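Local coordinates for protein ribulose-bisphosphate carboxylase (Alicyclobacillus acidocaldarius subsp. acidocaldarius, PDB 4NAS) that belongs to the ribulose-bisphosphate carboxylase large-chain family, pairing an N-terminal domain with a TIM-barrel domain that holds a calcium site, at residues 291-296 with 323-328. Numbering follows the deposited sequence.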
loop_
_atom_site.group_PDB
_atom_site.type_symbol
_atom_site.label_atom_id
_atom_site.label_comp_id
_atom_site.label_asym_id
_atom_site.label_seq_id
_atom_site.Cartn_x
_atom_site.Cartn_y
_atom_site.Cartn_z
ATOM N N LEU B 291 3.886 -12.469 1.166
ATOM C CA LEU B 291 3.261 -11.567 2.131
ATOM C C LEU B 291 1.829 -11.979 2.519
ATOM O O LEU B 291 1.417 -11.819 3.676
ATOM C CB LEU B 291 3.227 -10.152 1.556
ATOM C CG LEU B 291 4.607 -9.521 1.340
ATOM C CD1 LEU B 291 4.479 -8.041 1.032
ATOM C CD2 LEU B 291 5.456 -9.737 2.551
HETATM N N MSE B 292 1.077 -12.483 1.543
HETATM C CA MSE B 292 -0.285 -12.961 1.791
HETATM C C MSE B 292 -0.342 -14.120 2.780
HETATM O O MSE B 292 -1.183 -14.137 3.676
HETATM C CB MSE B 292 -0.942 -13.400 0.481
HETATM C CG MSE B 292 -1.262 -12.282 -0.462
HETATM SE SE MSE B 292 -2.465 -11.007 0.357
HETATM C CE MSE B 292 -2.841 -9.995 -1.236
ATOM N N ARG B 293 0.539 -15.106 2.603
ATOM C CA ARG B 293 0.584 -16.241 3.526
ATOM C C ARG B 293 0.969 -15.764 4.940
ATOM O O ARG B 293 0.388 -16.186 5.951
ATOM C CB ARG B 293 1.542 -17.335 3.010
ATOM C CG ARG B 293 1.663 -18.550 3.914
ATOM C CD ARG B 293 2.517 -19.621 3.227
ATOM N NE ARG B 293 2.483 -20.893 3.938
ATOM C CZ ARG B 293 3.216 -21.951 3.604
ATOM N NH1 ARG B 293 3.130 -23.071 4.314
ATOM N NH2 ARG B 293 4.057 -21.874 2.583
ATOM N N LEU B 294 1.922 -14.852 5.014
ATOM C CA LEU B 294 2.355 -14.361 6.324
ATOM C C LEU B 294 1.231 -13.607 7.025
ATOM O O LEU B 294 1.056 -13.718 8.235
ATOM C CB LEU B 294 3.552 -13.430 6.173
ATOM C CG LEU B 294 4.859 -14.055 5.666
ATOM C CD1 LEU B 294 5.958 -12.969 5.458
ATOM C CD2 LEU B 294 5.322 -15.135 6.617
ATOM N N ALA B 295 0.482 -12.836 6.241
ATOM C CA ALA B 295 -0.587 -11.992 6.758
ATOM C C ALA B 295 -1.807 -12.811 7.193
ATOM O O ALA B 295 -2.591 -12.352 8.018
ATOM C CB ALA B 295 -0.977 -10.938 5.714
ATOM N N GLY B 296 -1.980 -14.009 6.627
ATOM C CA GLY B 296 -3.017 -14.920 7.098
ATOM C C GLY B 296 -4.110 -15.311 6.105
ATOM O O GLY B 296 -5.159 -15.812 6.499
ATOM N N LEU B 323 2.975 -19.987 -1.415
ATOM C CA LEU B 323 1.749 -20.450 -0.790
ATOM C C LEU B 323 1.874 -21.856 -0.222
ATOM O O LEU B 323 1.187 -22.175 0.741
ATOM C CB LEU B 323 0.583 -20.409 -1.800
ATOM C CG LEU B 323 0.248 -19.075 -2.467
ATOM C CD1 LEU B 323 -0.940 -19.245 -3.412
ATOM C CD2 LEU B 323 -0.089 -18.018 -1.416
ATOM N N ARG B 324 2.740 -22.691 -0.803
ATOM C CA ARG B 324 2.776 -24.118 -0.471
ATOM C C ARG B 324 4.006 -24.615 0.275
ATOM O O ARG B 324 3.962 -25.681 0.876
ATOM C CB ARG B 324 2.634 -24.953 -1.726
ATOM C CG ARG B 324 1.284 -24.776 -2.390
ATOM C CD ARG B 324 1.079 -25.811 -3.474
ATOM N NE ARG B 324 -0.311 -25.831 -3.874
ATOM C CZ ARG B 324 -0.771 -26.522 -4.906
ATOM N NH1 ARG B 324 0.062 -27.260 -5.635
ATOM N NH2 ARG B 324 -2.063 -26.478 -5.194
ATOM N N ALA B 325 5.091 -23.851 0.227
ATOM C CA ALA B 325 6.370 -24.282 0.816
ATOM C C ALA B 325 6.257 -24.698 2.281
ATOM O O ALA B 325 5.568 -24.064 3.081
ATOM C CB ALA B 325 7.427 -23.205 0.664
ATOM N N GLU B 326 6.953 -25.770 2.617
ATOM C CA GLU B 326 6.957 -26.287 3.968
ATOM C C GLU B 326 7.567 -25.267 4.899
ATOM O O GLU B 326 8.651 -24.734 4.646
ATOM C CB GLU B 326 7.747 -27.595 4.014
ATOM C CG GLU B 326 7.267 -28.608 2.988
ATOM C CD GLU B 326 5.886 -29.154 3.315
ATOM O OE1 GLU B 326 5.711 -29.687 4.436
ATOM O OE2 GLU B 326 4.979 -29.047 2.457
ATOM N N GLY B 327 6.866 -24.990 5.986
ATOM C CA GLY B 327 7.339 -24.004 6.937
ATOM C C GLY B 327 6.559 -24.093 8.224
ATOM O O GLY B 327 5.921 -25.096 8.494
ATOM N N PRO B 328 6.593 -23.023 9.014
ATOM C CA PRO B 328 5.900 -22.916 10.299
ATOM C C PRO B 328 4.443 -22.526 10.149
ATOM O O PRO B 328 3.680 -22.700 11.085
ATOM C CB PRO B 328 6.643 -21.767 10.997
ATOM C CG PRO B 328 7.827 -21.467 10.147
ATOM C CD PRO B 328 7.482 -21.874 8.777
#
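Arg293 grips the carbonyl oxygen of Ala325 with both terminal nitrogens of its guanidinium group. The NH2 bond is the shorter, 2.7 Å from Arg293 NH2 to Ala325 O. It lies in the carbonyl plane, on a lone pair. The NH1 bond measures 2.9 Å from Arg293 NH1 to Ala325 O, and its donor is tilted 22° from that plane. Two N-H groups converging on one oxygen cannot both be straight, and both bonds are well bent, with an N-H...O angle of 132° at NH1. The oxygen stays close to the guanidinium plane.

Further backbone carbonyls hold the same group: His322 O takes NH2, His329 O takes NH1 and Lys330 O takes NE. All three nitrogens of the buried group are thus bonded to main-chain oxygens, and this fixes the rotation of the guanidinium.

Both segments belong to the TIM-barrel domain. Helix 284-295 and helix 313-324 are consecutive barrel helices, with strand 299-303 between them. Arg293 reaches from the last turn of the first to the C-terminal end of the second and the loop beyond it. Its CG is anti to the backbone N (chi1 179°), and the extended chain carries the guanidinium across to the Ala325 carbonyl. The partial negative charge of that helix end probably favours the cation. Gly296, with positive phi, closes the first helix in a Schellman motif.

The remaining contacts are non-bonded. Leu323 O lies over one face of the guanidinium, 3.4 Å from Arg293 NH2, but the direction rules out a hydrogen bond. Arg293 CD passes 3.8 Å from Leu323 O. The methyl CB of Ala325 comes within 4.1 Å of Arg293 NH2.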